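Local coordinates for ethanolamine utilization protein EutL (PDB 4TME) that builds, as a trimer, part of the shell of the bacterial ethanolamine utilization microcompartment and binds ethanolamine, which probably controls opening of its pore, at residues C[45-49]-C[124-128]; C[56-60]-C[94-98]; C[146-152]-C[184-190]. One frame throughout, in Å; residues are numbered along the deposited sequence.

Interaction 1: residues C[45-49]-C[124-128]. With ETA (ethanolamine), chain J.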
loop_
_atom_site.group_PDB
_atom_site.type_symbol
_atom_site.label_atom_id
_atom_site.label_comp_id
_atom_site.label_asym_id
_atom_site.label_seq_id
_atom_site.Cartn_x
_atom_site.Cartn_y
_atom_site.Cartn_z
ATOM N N ASP C 45 -8.154 13.705 2.678
ATOM C CA ASP C 45 -9.366 13.902 3.481
ATOM C C ASP C 45 -10.003 15.279 3.244
ATOM O O ASP C 45 -11.241 15.409 3.324
ATOM C CB ASP C 45 -9.054 13.683 4.955
ATOM C CG ASP C 45 -8.580 12.278 5.211
ATOM O OD1 ASP C 45 -9.389 11.347 4.979
ATOM O OD2 ASP C 45 -7.373 12.129 5.548
ATOM N N VAL C 46 -9.190 16.295 2.927
ATOM C CA VAL C 46 -9.771 17.589 2.493
ATOM C C VAL C 46 -10.550 17.374 1.204
ATOM O O VAL C 46 -11.662 17.897 1.047
ATOM C CB VAL C 46 -8.700 18.682 2.307
ATOM C CG1 VAL C 46 -9.269 19.915 1.534
ATOM C CG2 VAL C 46 -8.181 19.114 3.680
ATOM N N THR C 47 -9.993 16.592 0.288
ATOM C CA THR C 47 -10.686 16.356 -0.973
ATOM C C THR C 47 -11.976 15.575 -0.775
ATOM O O THR C 47 -12.988 15.889 -1.384
ATOM C CB THR C 47 -9.759 15.646 -1.967
ATOM O OG1 THR C 47 -8.651 16.515 -2.215
ATOM C CG2 THR C 47 -10.462 15.362 -3.302
ATOM N N TYR C 48 -11.973 14.580 0.106
ATOM C CA TYR C 48 -13.201 13.826 0.374
ATOM C C TYR C 48 -14.292 14.738 0.959
ATOM O O TYR C 48 -15.490 14.604 0.634
ATOM C CB TYR C 48 -12.911 12.669 1.344
ATOM C CG TYR C 48 -11.981 11.615 0.767
ATOM C CD1 TYR C 48 -12.056 11.247 -0.576
ATOM C CD2 TYR C 48 -10.997 11.042 1.549
ATOM C CE1 TYR C 48 -11.177 10.287 -1.108
ATOM C CE2 TYR C 48 -10.124 10.083 1.040
ATOM C CZ TYR C 48 -10.236 9.701 -0.295
ATOM O OH TYR C 48 -9.392 8.747 -0.830
ATOM N N THR C 49 -13.882 15.665 1.826
ATOM C CA THR C 49 -14.818 16.610 2.416
ATOM C C THR C 49 -15.357 17.547 1.325
ATOM O O THR C 49 -16.552 17.908 1.324
ATOM C CB THR C 49 -14.150 17.436 3.553
ATOM O OG1 THR C 49 -13.566 16.539 4.504
ATOM C CG2 THR C 49 -15.157 18.312 4.287
ATOM N N TYR C 124 -6.306 16.216 11.157
ATOM C CA TYR C 124 -7.543 16.809 10.638
ATOM C C TYR C 124 -8.599 16.627 11.701
ATOM O O TYR C 124 -8.781 15.520 12.199
ATOM C CB TYR C 124 -7.944 16.096 9.361
ATOM C CG TYR C 124 -9.010 16.731 8.460
ATOM C CD1 TYR C 124 -8.863 18.020 7.973
ATOM C CD2 TYR C 124 -10.091 15.968 8.004
ATOM C CE1 TYR C 124 -9.802 18.553 7.117
ATOM C CE2 TYR C 124 -11.039 16.501 7.138
ATOM C CZ TYR C 124 -10.875 17.783 6.693
ATOM O OH TYR C 124 -11.815 18.317 5.797
ATOM N N ALA C 125 -9.282 17.703 12.050
ATOM C CA ALA C 125 -10.345 17.645 13.044
ATOM C C ALA C 125 -11.443 18.579 12.564
ATOM O O ALA C 125 -11.559 19.721 13.023
ATOM C CB ALA C 125 -9.836 18.042 14.409
ATOM N N GLN C 126 -12.199 18.091 11.590
ATOM C CA GLN C 126 -13.115 18.922 10.821
ATOM C C GLN C 126 -14.534 18.612 11.245
ATOM O O GLN C 126 -14.969 17.461 11.219
ATOM C CB GLN C 126 -12.923 18.668 9.325
ATOM C CG GLN C 126 -13.878 19.436 8.396
ATOM C CD GLN C 126 -13.592 20.927 8.314
ATOM O OE1 GLN C 126 -12.547 21.410 8.759
ATOM N NE2 GLN C 126 -14.537 21.670 7.745
ATOM N N CYS C 127 -15.256 19.646 11.644
ATOM C CA CYS C 127 -16.652 19.488 11.952
ATOM C C CYS C 127 -17.416 19.724 10.653
ATOM O O CYS C 127 -17.404 20.831 10.121
ATOM C CB CYS C 127 -17.081 20.460 13.041
ATOM S SG CYS C 127 -18.788 20.217 13.561
ATOM N N VAL C 128 -18.022 18.673 10.129
ATOM C CA VAL C 128 -18.871 18.765 8.943
ATOM C C VAL C 128 -20.263 19.025 9.490
ATOM O O VAL C 128 -20.920 18.117 9.989
ATOM C CB VAL C 128 -18.825 17.491 8.090
ATOM C CG1 VAL C 128 -19.763 17.603 6.880
ATOM C CG2 VAL C 128 -17.403 17.184 7.646
HETATM C CA ETA J . -9.106 8.029 5.880
HETATM N N ETA J . -8.935 8.766 4.658
HETATM C C ETA J . -8.003 8.442 6.831
HETATM O O ETA J . -6.751 7.976 6.359
#

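Interaction 2: residues C[56-60]-C[94-98]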
loop_
_atom_site.group_PDB
_atom_site.type_symbol
_atom_site.label_atom_id
_atom_site.label_comp_id
_atom_site.label_asym_id
_atom_site.label_seq_id
_atom_site.Cartn_x
_atom_site.Cartn_y
_atom_site.Cartn_z
ATOM N N LYS C 56 -23.818 18.692 -2.429
ATOM C CA LYS C 56 -24.829 19.622 -1.933
ATOM C C LYS C 56 -25.083 20.754 -2.953
ATOM O O LYS C 56 -26.129 21.407 -2.954
ATOM C CB LYS C 56 -24.391 20.210 -0.592
ATOM C CG LYS C 56 -24.292 19.183 0.522
ATOM C CD LYS C 56 -24.143 19.820 1.898
ATOM C CE LYS C 56 -22.716 20.234 2.191
ATOM N NZ LYS C 56 -22.617 21.020 3.484
ATOM N N ALA C 57 -24.113 20.953 -3.838
ATOM C CA ALA C 57 -24.086 22.116 -4.743
ATOM C C ALA C 57 -24.628 21.837 -6.139
ATOM O O ALA C 57 -24.984 22.759 -6.870
ATOM C CB ALA C 57 -22.636 22.619 -4.880
ATOM N N ALA C 58 -24.636 20.579 -6.538
ATOM C CA ALA C 58 -24.972 20.210 -7.907
ATOM C C ALA C 58 -25.547 18.802 -7.957
ATOM O O ALA C 58 -25.480 18.053 -6.958
ATOM C CB ALA C 58 -23.718 20.289 -8.793
ATOM N N GLU C 59 -26.074 18.434 -9.121
ATOM C CA GLU C 59 -26.669 17.115 -9.292
ATOM C C GLU C 59 -25.571 16.116 -9.629
ATOM O O GLU C 59 -25.425 15.694 -10.772
ATOM C CB GLU C 59 -27.757 17.125 -10.379
ATOM C CG GLU C 59 -28.581 15.832 -10.370
ATOM C CD GLU C 59 -29.747 15.839 -11.332
ATOM O OE1 GLU C 59 -30.394 14.778 -11.483
ATOM O OE2 GLU C 59 -30.003 16.892 -11.939
ATOM N N VAL C 60 -24.771 15.782 -8.621
ATOM C CA VAL C 60 -23.649 14.862 -8.771
ATOM C C VAL C 60 -23.594 13.885 -7.600
ATOM O O VAL C 60 -24.006 14.203 -6.479
ATOM C CB VAL C 60 -22.283 15.579 -8.849
ATOM C CG1 VAL C 60 -22.199 16.408 -10.116
ATOM C CG2 VAL C 60 -22.048 16.443 -7.623
ATOM N N GLU C 94 -23.700 19.704 -15.056
ATOM C CA GLU C 94 -23.816 19.392 -13.634
ATOM C C GLU C 94 -22.462 18.977 -13.043
ATOM O O GLU C 94 -22.119 19.404 -11.937
ATOM C CB GLU C 94 -24.863 18.301 -13.390
ATOM C CG GLU C 94 -26.324 18.795 -13.535
ATOM C CD GLU C 94 -26.717 19.928 -12.575
ATOM O OE1 GLU C 94 -27.695 20.665 -12.881
ATOM O OE2 GLU C 94 -26.084 20.077 -11.507
ATOM N N VAL C 95 -21.722 18.148 -13.773
ATOM C CA VAL C 95 -20.375 17.784 -13.367
ATOM C C VAL C 95 -19.522 19.029 -13.167
ATOM O O VAL C 95 -18.874 19.192 -12.142
ATOM C CB VAL C 95 -19.729 16.861 -14.387
ATOM C CG1 VAL C 95 -18.242 16.703 -14.110
ATOM C CG2 VAL C 95 -20.444 15.518 -14.363
ATOM N N ARG C 96 -19.563 19.931 -14.141
ATOM C CA ARG C 96 -18.800 21.169 -14.088
ATOM C C ARG C 96 -19.167 21.979 -12.831
ATOM O O ARG C 96 -18.297 22.500 -12.133
ATOM C CB ARG C 96 -19.070 21.939 -15.381
ATOM C CG ARG C 96 -18.277 23.157 -15.694
ATOM C CD ARG C 96 -18.975 23.675 -16.965
ATOM N NE ARG C 96 -18.354 24.751 -17.713
ATOM C CZ ARG C 96 -18.355 26.018 -17.338
ATOM N NH1 ARG C 96 -18.884 26.353 -16.168
ATOM N NH2 ARG C 96 -17.797 26.944 -18.122
ATOM N N SER C 97 -20.454 22.048 -12.499
ATOM C CA SER C 97 -20.893 22.775 -11.313
ATOM C C SER C 97 -20.353 22.087 -10.057
ATOM O O SER C 97 -19.853 22.737 -9.121
ATOM C CB SER C 97 -22.426 22.855 -11.291
ATOM O OG SER C 97 -22.884 23.465 -10.105
ATOM N N GLY C 98 -20.398 20.762 -10.067
ATOM C CA GLY C 98 -19.865 19.984 -8.959
ATOM C C GLY C 98 -18.362 20.186 -8.749
ATOM O O GLY C 98 -17.900 20.343 -7.609
#

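Interaction 3: residues C[146-152]-C[184-190]. With ETA (ethanolamine), chain K; ETA (ethanolamine), chain J.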
loop_
_atom_site.group_PDB
_atom_site.type_symbol
_atom_site.label_atom_id
_atom_site.label_comp_id
_atom_site.label_asym_id
_atom_site.label_seq_id
_atom_site.Cartn_x
_atom_site.Cartn_y
_atom_site.Cartn_z
ATOM N N ALA C 146 -24.618 16.019 11.192
ATOM C CA ALA C 146 -23.244 16.479 11.401
ATOM C C ALA C 146 -22.277 15.317 11.610
ATOM O O ALA C 146 -22.668 14.247 12.097
ATOM C CB ALA C 146 -23.180 17.415 12.594
ATOM N N LEU C 147 -21.016 15.549 11.268
ATOM C CA LEU C 147 -19.932 14.607 11.577
ATOM C C LEU C 147 -18.732 15.310 12.165
ATOM O O LEU C 147 -18.464 16.463 11.841
ATOM C CB LEU C 147 -19.436 13.858 10.317
ATOM C CG LEU C 147 -20.315 12.816 9.656
ATOM C CD1 LEU C 147 -19.664 12.388 8.381
ATOM C CD2 LEU C 147 -20.543 11.628 10.602
ATOM N N ALA C 148 -17.984 14.585 13.009
ATOM C CA ALA C 148 -16.599 14.901 13.273
ATOM C C ALA C 148 -15.734 14.009 12.375
ATOM O O ALA C 148 -15.831 12.798 12.439
ATOM C CB ALA C 148 -16.258 14.672 14.737
ATOM N N TYR C 149 -14.934 14.625 11.522
ATOM C CA TYR C 149 -14.043 13.923 10.590
ATOM C C TYR C 149 -12.637 14.036 11.163
ATOM O O TYR C 149 -12.039 15.109 11.137
ATOM C CB TYR C 149 -14.185 14.558 9.201
ATOM C CG TYR C 149 -13.579 13.792 8.032
ATOM C CD1 TYR C 149 -12.523 12.902 8.187
ATOM C CD2 TYR C 149 -14.084 13.987 6.750
ATOM C CE1 TYR C 149 -11.979 12.222 7.078
ATOM C CE2 TYR C 149 -13.566 13.340 5.667
ATOM C CZ TYR C 149 -12.508 12.473 5.821
ATOM O OH TYR C 149 -12.003 11.837 4.721
ATOM N N LEU C 150 -12.165 12.934 11.763
ATOM C CA LEU C 150 -10.957 12.933 12.600
ATOM C C LEU C 150 -9.879 12.068 11.949
ATOM O O LEU C 150 -10.116 10.879 11.709
ATOM C CB LEU C 150 -11.288 12.393 13.991
ATOM C CG LEU C 150 -12.476 13.075 14.682
ATOM C CD1 LEU C 150 -12.739 12.471 16.064
ATOM C CD2 LEU C 150 -12.262 14.575 14.798
ATOM N N VAL C 151 -8.724 12.663 11.646
ATOM C CA VAL C 151 -7.627 11.932 11.013
ATOM C C VAL C 151 -6.292 12.323 11.637
ATOM O O VAL C 151 -6.030 13.490 11.851
ATOM C CB VAL C 151 -7.567 12.199 9.491
ATOM C CG1 VAL C 151 -6.467 11.354 8.837
ATOM C CG2 VAL C 151 -8.907 11.894 8.844
ATOM N N ALA C 152 -5.461 11.332 11.941
ATOM C CA ALA C 152 -4.105 11.589 12.413
ATOM C C ALA C 152 -3.233 10.376 12.113
ATOM O O ALA C 152 -3.724 9.358 11.641
ATOM C CB ALA C 152 -4.108 11.898 13.918
ATOM N N PHE C 184 -2.298 6.896 7.517
ATOM C CA PHE C 184 -3.035 7.610 8.554
ATOM C C PHE C 184 -4.152 6.710 9.107
ATOM O O PHE C 184 -4.262 5.519 8.768
ATOM C CB PHE C 184 -3.600 8.927 7.988
ATOM C CG PHE C 184 -2.585 10.037 7.917
ATOM C CD1 PHE C 184 -1.580 10.040 6.951
ATOM C CD2 PHE C 184 -2.621 11.084 8.824
ATOM C CE1 PHE C 184 -0.650 11.088 6.898
ATOM C CE2 PHE C 184 -1.699 12.125 8.774
ATOM C CZ PHE C 184 -0.705 12.123 7.806
ATOM N N ALA C 185 -4.972 7.277 9.985
ATOM C CA ALA C 185 -6.050 6.541 10.625
ATOM C C ALA C 185 -7.012 7.547 11.208
ATOM O O ALA C 185 -6.737 8.752 11.190
ATOM C CB ALA C 185 -5.504 5.627 11.718
ATOM N N GLY C 186 -8.122 7.070 11.754
ATOM C CA GLY C 186 -9.061 7.981 12.397
ATOM C C GLY C 186 -10.475 7.466 12.282
ATOM O O GLY C 186 -10.685 6.252 12.264
ATOM N N ALA C 187 -11.451 8.369 12.208
ATOM C CA ALA C 187 -12.844 7.944 12.199
ATOM C C ALA C 187 -13.769 9.076 11.803
ATOM O O ALA C 187 -13.394 10.251 11.846
ATOM C CB ALA C 187 -13.261 7.422 13.575
ATOM N N LEU C 188 -14.980 8.684 11.444
ATOM C CA LEU C 188 -16.120 9.581 11.352
ATOM C C LEU C 188 -17.021 9.325 12.544
ATOM O O LEU C 188 -17.478 8.183 12.749
ATOM C CB LEU C 188 -16.926 9.355 10.070
ATOM C CG LEU C 188 -16.184 9.463 8.737
ATOM C CD1 LEU C 188 -17.106 9.114 7.554
ATOM C CD2 LEU C 188 -15.581 10.852 8.567
ATOM N N LEU C 189 -17.282 10.365 13.331
ATOM C CA LEU C 189 -18.181 10.258 14.480
ATOM C C LEU C 189 -19.385 11.145 14.227
ATOM O O LEU C 189 -19.254 12.163 13.564
ATOM C CB LEU C 189 -17.510 10.692 15.790
ATOM C CG LEU C 189 -16.103 10.133 16.044
ATOM C CD1 LEU C 189 -15.562 10.653 17.371
ATOM C CD2 LEU C 189 -16.125 8.600 16.043
ATOM N N THR C 190 -20.543 10.795 14.770
ATOM C CA THR C 190 -21.723 11.655 14.590
ATOM C C THR C 190 -22.390 12.004 15.909
ATOM O O THR C 190 -22.211 11.327 16.918
ATOM C CB THR C 190 -22.764 11.018 13.638
ATOM O OG1 THR C 190 -23.742 12.008 13.269
ATOM C CG2 THR C 190 -23.490 9.831 14.283
HETATM C CA ETA K . -3.630 12.646 5.291
HETATM N N ETA K . -3.330 11.708 4.229
HETATM C C ETA K . -2.848 13.938 5.105
HETATM O O ETA K . -3.073 14.532 3.853
HETATM C CA ETA J . -9.106 8.029 5.880
HETATM N N ETA J . -8.935 8.766 4.658
HETATM C C ETA J . -8.003 8.442 6.831
HETATM O O ETA J . -6.751 7.976 6.359
#

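Interaction 1: residues C[45-49]-C[124-128]
Thr49 and Tyr124 join two elements of a tandem BMC-fold chain: helix 44-57 lies against the sheet that contains strand 122-128, and its first turn, residues 45-49, runs almost parallel to 124-128 (11° between the short axes). The tight part is at the phenol. Tyr124 has its CG anti to the backbone N (chi1 -166°), which carries the ring toward the helix. Tyr124 OH gives its proton to Thr49 OG1 at 2.8 Å, the oxygen sitting at the edge of the ring and in its plane. Thr49 OG1 in turn donates to Asp45 O, one helical turn back, also at 2.8 Å. That carbonyl is gripped twice, since Thr49 N reaches it from the opposite face. The ring is further packed by Val46 CG2, which comes crosswise to within 3.8 Å of Tyr124 CE1, and by Asp45 CB, 3.9 Å from Tyr124 CD2. Toward the far end the contact thins: Thr49 CG2 slides past Val128 CG2 at 4.2 Å, and Gln126, partly exposed, barely reaches the helix. Asp45 lines both ethanolamine sites seen in the crystal and bonds to one ligand: Asp45 OD1, also bonded to Tyr149 OH, accepts from its amine N at 2.6 Å.

Interaction 2: residues C[56-60]-C[94-98]
A glutamate carboxylate catches a backbone amide at the bend of an inverse gamma turn: Glu59, the centre of that turn, gives its N-H to Glu94 OE2 over 2.9 Å. The bond is nearly straight, 172° at the hydrogen, yet the donor stands above the carboxylate, 47° out of its plane. Glu94 gets there by folding back. Its chain bends at CG (chi2 -60°), which lays the carboxylate over the start of the Glu59 side chain, with Glu94 OE2 3.6 Å from Glu59 CB. Glu59 itself runs out extended, and its own acid group ends close to the other one, Glu59 OE2 lying 4.5 Å from Glu94 OE1. Two like charges so near would be expected to disfavour each other somewhat, although both side chains lie toward the solvent side of the contact.

Deeper in, small apolar groups pack against polar atoms of the helix. Ala58 points its methyl at the helix and sets it among three groups: Ser97 OG at 3.5 Å, Gly98 N, and the same Glu94 OE2. Val60, which is buried, puts CG1 against the helix backbone, 3.5 Å from Glu94 O, while its CG2 faces Gly98 CA more loosely. The two backbones come closest at Ala58 and Gly98, whose CA atoms are 5.2 Å apart. On the far side of the helix Arg96 turns away from the contact and bonds to the carbonyl oxygen of Leu218 of the second subunit. The whole is a helix-to-strand connection of the first BMC domain: the end of helix 44-57 turns into strand 61-67 while braced against the first turns of helix 92-106.

Interaction 3: residues C[146-152]-C[184-190]
This is an antiparallel strand pair in the six-stranded sheet of the chain, and one end of it lines the ethanolamine sites. Strands 146-152 and 185-190 are joined by backbone bonds in three hydrogen-bonded pairs, Ala148 with Leu189, Leu150 with Ala187 and Ala152 with Ala185. At the other end the ladder gives way to a side chain: Thr190 OG1, anti to its own backbone N (chi1 -167°), donates to Ala146 O at 2.7 Å, almost straight in line with the carbonyl.

On one face Leu188 lies alongside Tyr149, whose hydroxyl is held by Asp45, and lays CD2 over the ring, 3.8 Å from its centroid in a CH-pi contact. On the reverse face Leu150 CD1 and Leu189 CD1 meet at 3.6 Å, their side chains crossing at about a right angle. In the non-hydrogen-bonded pair of Gly186 with Val151, Gly186 CA makes a CA-H...O contact with Leu150 O at 3.2 Å. Val151 CG1 packs on Phe184 CB at 3.9 Å. The Phe184 ring turns one face to an ethanolamine, whose CA sits over the ring centre, while Phe184 CB lies 3.7 Å from the hydroxyl O of the second ethanolamine. Val151 CG1 touches that second ligand too, 3.9 Å from its C atom.

In the sheet, strand 146-152 is flanked on its other edge by 122-128, and 185-191 by 171-176. Helices 154-167 and 193-212 pack on the face carrying Leu150, with Leu161 and Phe203 among the residues that touch it.

Interactions 1 and 3 are both buried and share one sheet, strands 122-128 and 146-152 being neighbours in it; interaction 2 is only partly buried, its centre about 19 Å from that of interaction 1. Helix 44-57 links 1 and 2, its first turn at the ligand site, its last residues in a partly exposed contact with helix 92-106. Tyr124 N to Val151 O and Asp45 OD1 to Tyr149 OH join interactions 1 and 3, and both touch the same ethanolamine. Their chemistry differs: 45-49 with 124-128 is built round two linked hydroxyls ending on a carbonyl, 146-152 with 184-190 on a backbone ladder plus apolar faces, and 56-60 with 94-98 on one charged side chain reaching a backbone amide.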